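Local coordinates for protein endo-1,4-beta-xylanase (Pseudoalteromonas haloplanktis, PDB 1H12) that hydrolyses internal beta-1,4 linkages of xylan as a cold-adapted family 8 glycoside hydrolase, and may also act on cellulose and related glucans, at residues G311-A316 / Q327-G332; N320-Y325 / A334-C339. All coordinates share one frame; numbering follows the deposited sequence.

Contact 1 of 2, residues G311-A316 / Q327-G332. With XYP (beta-D-xylopyranose), chain B.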
loop_
_atom_site.group_PDB
_atom_site.type_symbol
_atom_site.label_atom_id
_atom_site.label_comp_id
_atom_site.label_asym_id
_atom_site.label_seq_id
_atom_site.Cartn_x
_atom_site.Cartn_y
_atom_site.Cartn_z
ATOM N N GLY A 311 5.613 5.046 19.446
ATOM C CA GLY A 311 6.035 5.801 20.618
ATOM C C GLY A 311 6.286 7.248 20.283
ATOM O O GLY A 311 5.892 8.153 21.065
ATOM N N PHE A 312 6.953 7.524 19.178
ATOM C CA PHE A 312 7.161 8.911 18.781
ATOM C C PHE A 312 5.834 9.609 18.529
ATOM O O PHE A 312 5.617 10.739 18.963
ATOM C CB PHE A 312 8.042 9.045 17.528
ATOM C CG PHE A 312 8.099 10.473 17.080
ATOM C CD1 PHE A 312 8.947 11.366 17.712
ATOM C CD2 PHE A 312 7.213 10.951 16.130
ATOM C CE1 PHE A 312 8.890 12.755 17.360
ATOM C CE2 PHE A 312 7.174 12.278 15.797
ATOM C CZ PHE A 312 8.006 13.184 16.415
ATOM N N LEU A 313 4.913 8.955 17.807
ATOM C CA LEU A 313 3.655 9.611 17.512
ATOM C C LEU A 313 2.873 9.934 18.795
ATOM O O LEU A 313 2.258 10.996 18.909
ATOM C CB LEU A 313 2.845 8.795 16.529
ATOM C CG LEU A 313 3.481 8.699 15.121
ATOM C CD1 LEU A 313 2.616 7.728 14.279
ATOM C CD2 LEU A 313 3.511 10.037 14.416
ATOM N N SER A 314 2.895 9.000 19.732
ATOM C CA SER A 314 2.223 9.314 21.020
ATOM C C SER A 314 2.870 10.488 21.715
ATOM O O SER A 314 2.145 11.356 22.267
ATOM C CB SER A 314 2.377 8.016 21.843
ATOM O OG SER A 314 1.547 7.987 22.962
ATOM N N TYR A 315 4.185 10.496 21.746
ATOM C CA TYR A 315 4.888 11.646 22.325
ATOM C C TYR A 315 4.573 12.947 21.573
ATOM O O TYR A 315 4.343 13.989 22.212
ATOM C CB TYR A 315 6.388 11.301 22.234
ATOM C CG TYR A 315 7.306 12.309 22.845
ATOM C CD1 TYR A 315 7.423 12.415 24.222
ATOM C CD2 TYR A 315 8.066 13.160 22.056
ATOM C CE1 TYR A 315 8.254 13.308 24.792
ATOM C CE2 TYR A 315 8.924 14.118 22.672
ATOM C CZ TYR A 315 8.992 14.145 24.034
ATOM O OH TYR A 315 9.836 15.028 24.688
ATOM N N ALA A 316 4.529 12.891 20.267
ATOM C CA ALA A 316 4.269 14.071 19.480
ATOM C C ALA A 316 2.871 14.610 19.757
ATOM O O ALA A 316 2.671 15.836 19.770
ATOM C CB ALA A 316 4.434 13.746 17.994
ATOM N N GLN A 327 0.093 14.794 10.345
ATOM C CA GLN A 327 0.313 14.060 9.115
ATOM C C GLN A 327 1.719 14.121 8.590
ATOM O O GLN A 327 2.111 13.202 7.831
ATOM C CB GLN A 327 -0.647 14.602 8.035
ATOM C CG GLN A 327 -2.105 14.277 8.365
ATOM C CD GLN A 327 -3.100 14.524 7.241
ATOM O OE1 GLN A 327 -2.854 15.257 6.311
ATOM N NE2 GLN A 327 -4.232 13.855 7.335
ATOM N N VAL A 328 2.471 15.146 8.915
ATOM C CA VAL A 328 3.808 15.350 8.359
ATOM C C VAL A 328 4.795 15.800 9.442
ATOM O O VAL A 328 4.562 16.786 10.170
ATOM C CB VAL A 328 3.819 16.359 7.227
ATOM C CG1 VAL A 328 5.231 16.586 6.687
ATOM C CG2 VAL A 328 2.908 15.952 6.096
ATOM N N TYR A 329 5.866 15.061 9.586
ATOM C CA TYR A 329 6.996 15.413 10.494
ATOM C C TYR A 329 8.267 15.453 9.689
ATOM O O TYR A 329 8.438 14.707 8.731
ATOM C CB TYR A 329 7.133 14.401 11.651
ATOM C CG TYR A 329 6.022 14.550 12.665
ATOM C CD1 TYR A 329 4.812 13.901 12.515
ATOM C CD2 TYR A 329 6.191 15.368 13.746
ATOM C CE1 TYR A 329 3.785 14.106 13.416
ATOM C CE2 TYR A 329 5.146 15.610 14.646
ATOM C CZ TYR A 329 3.946 14.991 14.464
ATOM O OH TYR A 329 2.857 15.224 15.303
ATOM N N SER A 330 9.231 16.278 10.128
ATOM C CA SER A 330 10.563 16.300 9.549
ATOM C C SER A 330 11.552 16.479 10.686
ATOM O O SER A 330 11.411 17.406 11.488
ATOM C CB SER A 330 10.716 17.469 8.574
ATOM O OG SER A 330 11.976 17.433 7.969
ATOM N N TYR A 331 12.495 15.571 10.823
ATOM C CA TYR A 331 13.441 15.615 11.933
ATOM C C TYR A 331 12.749 15.682 13.282
ATOM O O TYR A 331 13.222 16.363 14.217
ATOM C CB TYR A 331 14.426 16.746 11.765
ATOM C CG TYR A 331 15.317 16.686 10.557
ATOM C CD1 TYR A 331 16.188 15.647 10.342
ATOM C CD2 TYR A 331 15.302 17.689 9.616
ATOM C CE1 TYR A 331 17.087 15.673 9.273
ATOM C CE2 TYR A 331 16.166 17.706 8.530
ATOM C CZ TYR A 331 17.033 16.699 8.378
ATOM O OH TYR A 331 17.969 16.694 7.352
ATOM N N GLY A 332 11.603 14.994 13.397
ATOM C CA GLY A 332 10.861 14.992 14.635
ATOM C C GLY A 332 9.992 16.224 14.903
ATOM O O GLY A 332 9.349 16.290 15.929
HETATM O O1 XYP B . -10.895 14.978 6.576
HETATM C C1 XYP B . -9.557 15.506 6.631
HETATM C C2 XYP B . -8.617 14.436 6.412
HETATM C C3 XYP B . -7.193 14.854 6.408
HETATM C C4 XYP B . -7.037 16.202 5.687
HETATM C C5 XYP B . -8.102 17.199 6.108
HETATM O O2 XYP B . -8.772 13.322 7.294
HETATM O O3 XYP B . -6.354 13.827 5.883
HETATM O O4 XYP B . -5.744 16.735 5.797
HETATM O O5 XYP B . -9.391 16.600 5.933
HETATM O O HOH W 1 3.068 17.048 17.268
#

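Contact 2 of 2, residues N320-Y325 / A334-C339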
loop_
_atom_site.group_PDB
_atom_site.type_symbol
_atom_site.label_atom_id
_atom_site.label_comp_id
_atom_site.label_asym_id
_atom_site.label_seq_id
_atom_site.Cartn_x
_atom_site.Cartn_y
_atom_site.Cartn_z
ATOM N N ASN A 320 1.445 18.566 21.193
ATOM C CA ASN A 320 0.661 19.215 20.144
ATOM C C ASN A 320 -0.498 19.961 20.768
ATOM O O ASN A 320 -1.281 19.394 21.532
ATOM C CB ASN A 320 0.142 18.201 19.148
ATOM C CG ASN A 320 -0.254 18.862 17.831
ATOM O OD1 ASN A 320 -1.277 19.557 17.775
ATOM N ND2 ASN A 320 0.591 18.749 16.817
ATOM N N SER A 321 -0.669 21.226 20.377
ATOM C CA SER A 321 -1.751 22.033 20.895
ATOM C C SER A 321 -3.122 21.568 20.518
ATOM O O SER A 321 -4.093 21.954 21.182
ATOM C CB SER A 321 -1.540 23.490 20.455
ATOM O OG SER A 321 -1.750 23.607 19.036
ATOM N N LYS A 322 -3.234 20.733 19.492
ATOM C CA LYS A 322 -4.504 20.183 19.072
ATOM C C LYS A 322 -4.760 18.821 19.657
ATOM O O LYS A 322 -5.716 18.173 19.321
ATOM C CB LYS A 322 -4.559 20.131 17.533
ATOM C CG LYS A 322 -4.379 21.508 16.853
ATOM C CD LYS A 322 -4.168 21.337 15.246
ATOM C CE LYS A 322 -2.868 20.532 14.836
ATOM N NZ LYS A 322 -1.623 21.156 15.117
ATOM N N ASN A 323 -3.843 18.296 20.484
ATOM C CA ASN A 323 -3.971 16.964 21.066
ATOM C C ASN A 323 -4.098 15.889 19.976
ATOM O O ASN A 323 -4.892 14.965 20.125
ATOM C CB ASN A 323 -5.109 16.861 22.054
ATOM C CG ASN A 323 -4.937 15.604 22.955
ATOM O OD1 ASN A 323 -3.833 15.324 23.417
ATOM N ND2 ASN A 323 -6.043 14.900 23.238
ATOM N N CYS A 324 -3.337 16.017 18.939
ATOM C CA CYS A 324 -3.240 15.024 17.875
ATOM C C CYS A 324 -1.799 14.878 17.485
ATOM O O CYS A 324 -1.018 15.829 17.662
ATOM C CB CYS A 324 -4.063 15.447 16.636
ATOM S SG CYS A 324 -3.343 16.905 15.811
ATOM N N TYR A 325 -1.414 13.744 16.939
ATOM C CA TYR A 325 -0.211 13.712 16.138
ATOM C C TYR A 325 -0.620 14.093 14.705
ATOM O O TYR A 325 -1.751 13.870 14.292
ATOM C CB TYR A 325 0.526 12.371 16.185
ATOM C CG TYR A 325 -0.233 11.167 15.733
ATOM C CD1 TYR A 325 -0.925 10.367 16.640
ATOM C CD2 TYR A 325 -0.264 10.798 14.385
ATOM C CE1 TYR A 325 -1.633 9.249 16.242
ATOM C CE2 TYR A 325 -0.977 9.704 13.996
ATOM C CZ TYR A 325 -1.681 8.921 14.905
ATOM O OH TYR A 325 -2.341 7.789 14.454
ATOM N N ALA A 334 6.855 18.819 13.860
ATOM C CA ALA A 334 5.595 18.901 13.141
ATOM C C ALA A 334 5.680 19.956 12.084
ATOM O O ALA A 334 6.172 21.070 12.320
ATOM C CB ALA A 334 4.508 19.251 14.121
ATOM N N GLN A 335 5.153 19.651 10.897
ATOM C CA GLN A 335 5.161 20.569 9.770
ATOM C C GLN A 335 3.847 21.311 9.551
ATOM O O GLN A 335 3.709 21.992 8.547
ATOM C CB GLN A 335 5.637 19.874 8.510
ATOM C CG GLN A 335 7.027 19.314 8.611
ATOM C CD GLN A 335 8.066 20.363 8.911
ATOM O OE1 GLN A 335 8.306 21.268 8.101
ATOM N NE2 GLN A 335 8.716 20.245 10.062
ATOM N N ASN A 336 2.910 21.217 10.479
ATOM C CA ASN A 336 1.649 21.968 10.417
ATOM C C ASN A 336 0.819 21.625 9.173
ATOM O O ASN A 336 0.182 22.482 8.571
ATOM C CB ASN A 336 1.891 23.463 10.565
ATOM C CG ASN A 336 0.661 24.192 10.980
ATOM O OD1 ASN A 336 -0.252 23.643 11.663
ATOM N ND2 ASN A 336 0.565 25.484 10.529
ATOM N N ARG A 337 0.775 20.351 8.828
ATOM C CA ARG A 337 -0.026 19.822 7.710
ATOM C C ARG A 337 -1.237 19.037 8.158
ATOM O O ARG A 337 -1.718 18.157 7.428
ATOM C CB ARG A 337 0.855 19.011 6.759
ATOM C CG ARG A 337 2.018 19.779 6.194
ATOM C CD ARG A 337 1.570 20.909 5.373
ATOM N NE ARG A 337 2.702 21.568 4.731
ATOM C CZ ARG A 337 3.149 21.297 3.533
ATOM N NH1 ARG A 337 2.640 20.210 2.832
ATOM N NH2 ARG A 337 4.162 22.101 3.101
ATOM N N GLY A 338 -1.724 19.325 9.368
ATOM C CA GLY A 338 -2.974 18.804 9.839
ATOM C C GLY A 338 -2.853 17.635 10.785
ATOM O O GLY A 338 -1.899 16.842 10.698
ATOM N N CYS A 339 -3.826 17.510 11.653
ATOM C CA CYS A 339 -3.975 16.352 12.465
ATOM C C CYS A 339 -4.114 15.098 11.616
ATOM O O CYS A 339 -4.687 15.120 10.540
ATOM C CB CYS A 339 -5.175 16.440 13.415
ATOM S SG CYS A 339 -4.984 17.636 14.759
#

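Contact 1 of 2, residues G311-A316 / Q327-G332
Phe312 has its CG anti to the backbone N (chi1 174°), which carries its ring off the helix toward Tyr329, whose CG lies anti to its carbonyl carbon (chi1 -72°), setting the ring to face the helix. The result is an edge-to-face (T-shaped) aromatic pair between helix 300-318 and the middle strand, 329-330, of a small antiparallel sheet. The planes stand at 87° with centroids 5.3 Å apart: Phe312 presents its CE2 edge over one face of Tyr329, offset toward the rim, with CE2 3.8 Å from Tyr329 CD2. Leu313 CD2 and Ala316 CB approach obliquely from the same side of the ring as Phe312, Leu313 near CE1 and Ala316 CB 3.8 Å from Tyr329 CZ. Beyond the strand, Gly332 O lies near the plane of the Phe312 ring, at its edge, 3.4 Å from CZ. Gly332 has a positive phi, and a side chain there would collide with the carbonyl O before it and begin close to the Phe312 ring. The phenol of Tyr329 also has polar partners, one of them Glu326 N. A leucine in place of Tyr329 would probably leave Phe312 without its aromatic face and the Glu326 amide without its hydroxyl partner. A water in the plane of the Tyr329 ring bridges helix and strand, lying 2.7 Å from Tyr329 OH and donating to Ala316 O at 2.8 Å.

Contact 2 of 2, residues N320-Y325 / A334-C339
A disulfide between two surface loops, Cys324 to Cys339, defines this contact and lies near the xylose pocket, the Cys339 side chain about 7 Å from the bound xylopyranose (modelled as alpha and beta forms). The SG atoms of Cys324 and Cys339 are 2.1 Å apart, and the bridge has a chi3 of -73°. The two halves reach it differently: Cys324 SG sits between its backbone N and carbonyl carbon (chi1 68°), whereas Cys339 SG is anti to its carbonyl carbon. The CA atoms of Cys324 and Cys339 are 5.6 Å apart, so the covalent link brings the two backbones close.

Lys322 lies alongside the bridge. Its chain bends at chi3 and chi4, and its aliphatic part runs past the sulfur, with Lys322 CE 3.6 Å from Cys339 SG. The bend turns the ammonium back to Asn320, where Lys322 NZ lies 3.1 Å from Asn320 OD1. The same oxygen takes the backbone N of Lys322 at 2.9 Å, which makes an Asx turn at the start of the type I beta turn from Asn320 to Asn323. Both donors lie in the carbonyl plane on lone pairs of OD1, so these two bonds, with the bond from Asn320 ND2 to Glu326 OE2, probably fix the rotation of the amide about CB-CG. The charge of Lys322 has its main partner in that same carboxylate oxygen, through a salt bridge.

Segment 320-325 follows helix 300-318 and leads to strand 329-330, while 334-339 leaves strand 333-334 for helix 342-351. Tyr325 points away from 334-339, packs on Gln344 and Lys345 of helix 342-351 and hydrogen-bonds through its OH to Asn348.

Overall arrangement
The segments of contacts 1 and 2 alternate along the chain, and their centres lie about 9 Å apart. Contact 1 is largely buried and joins a helix to a strand through aromatic and aliphatic packing; contact 2 is at the surface, where loops are joined by a covalent bond with polar groups beside it. Both use the three-stranded antiparallel sheet, through middle strand 329-330 and the end of strand 333-334. The backbones meet directly: Gln327 N probably bonds to Gly338 O at 2.9 Å, and Gln335 N probably to Val328 O. Glu326, between 320-325 and 327-332, serves both, its amide for contact 1 and its carboxylate for contact 2. Gln327 lines the xylose pocket, near the disulfide.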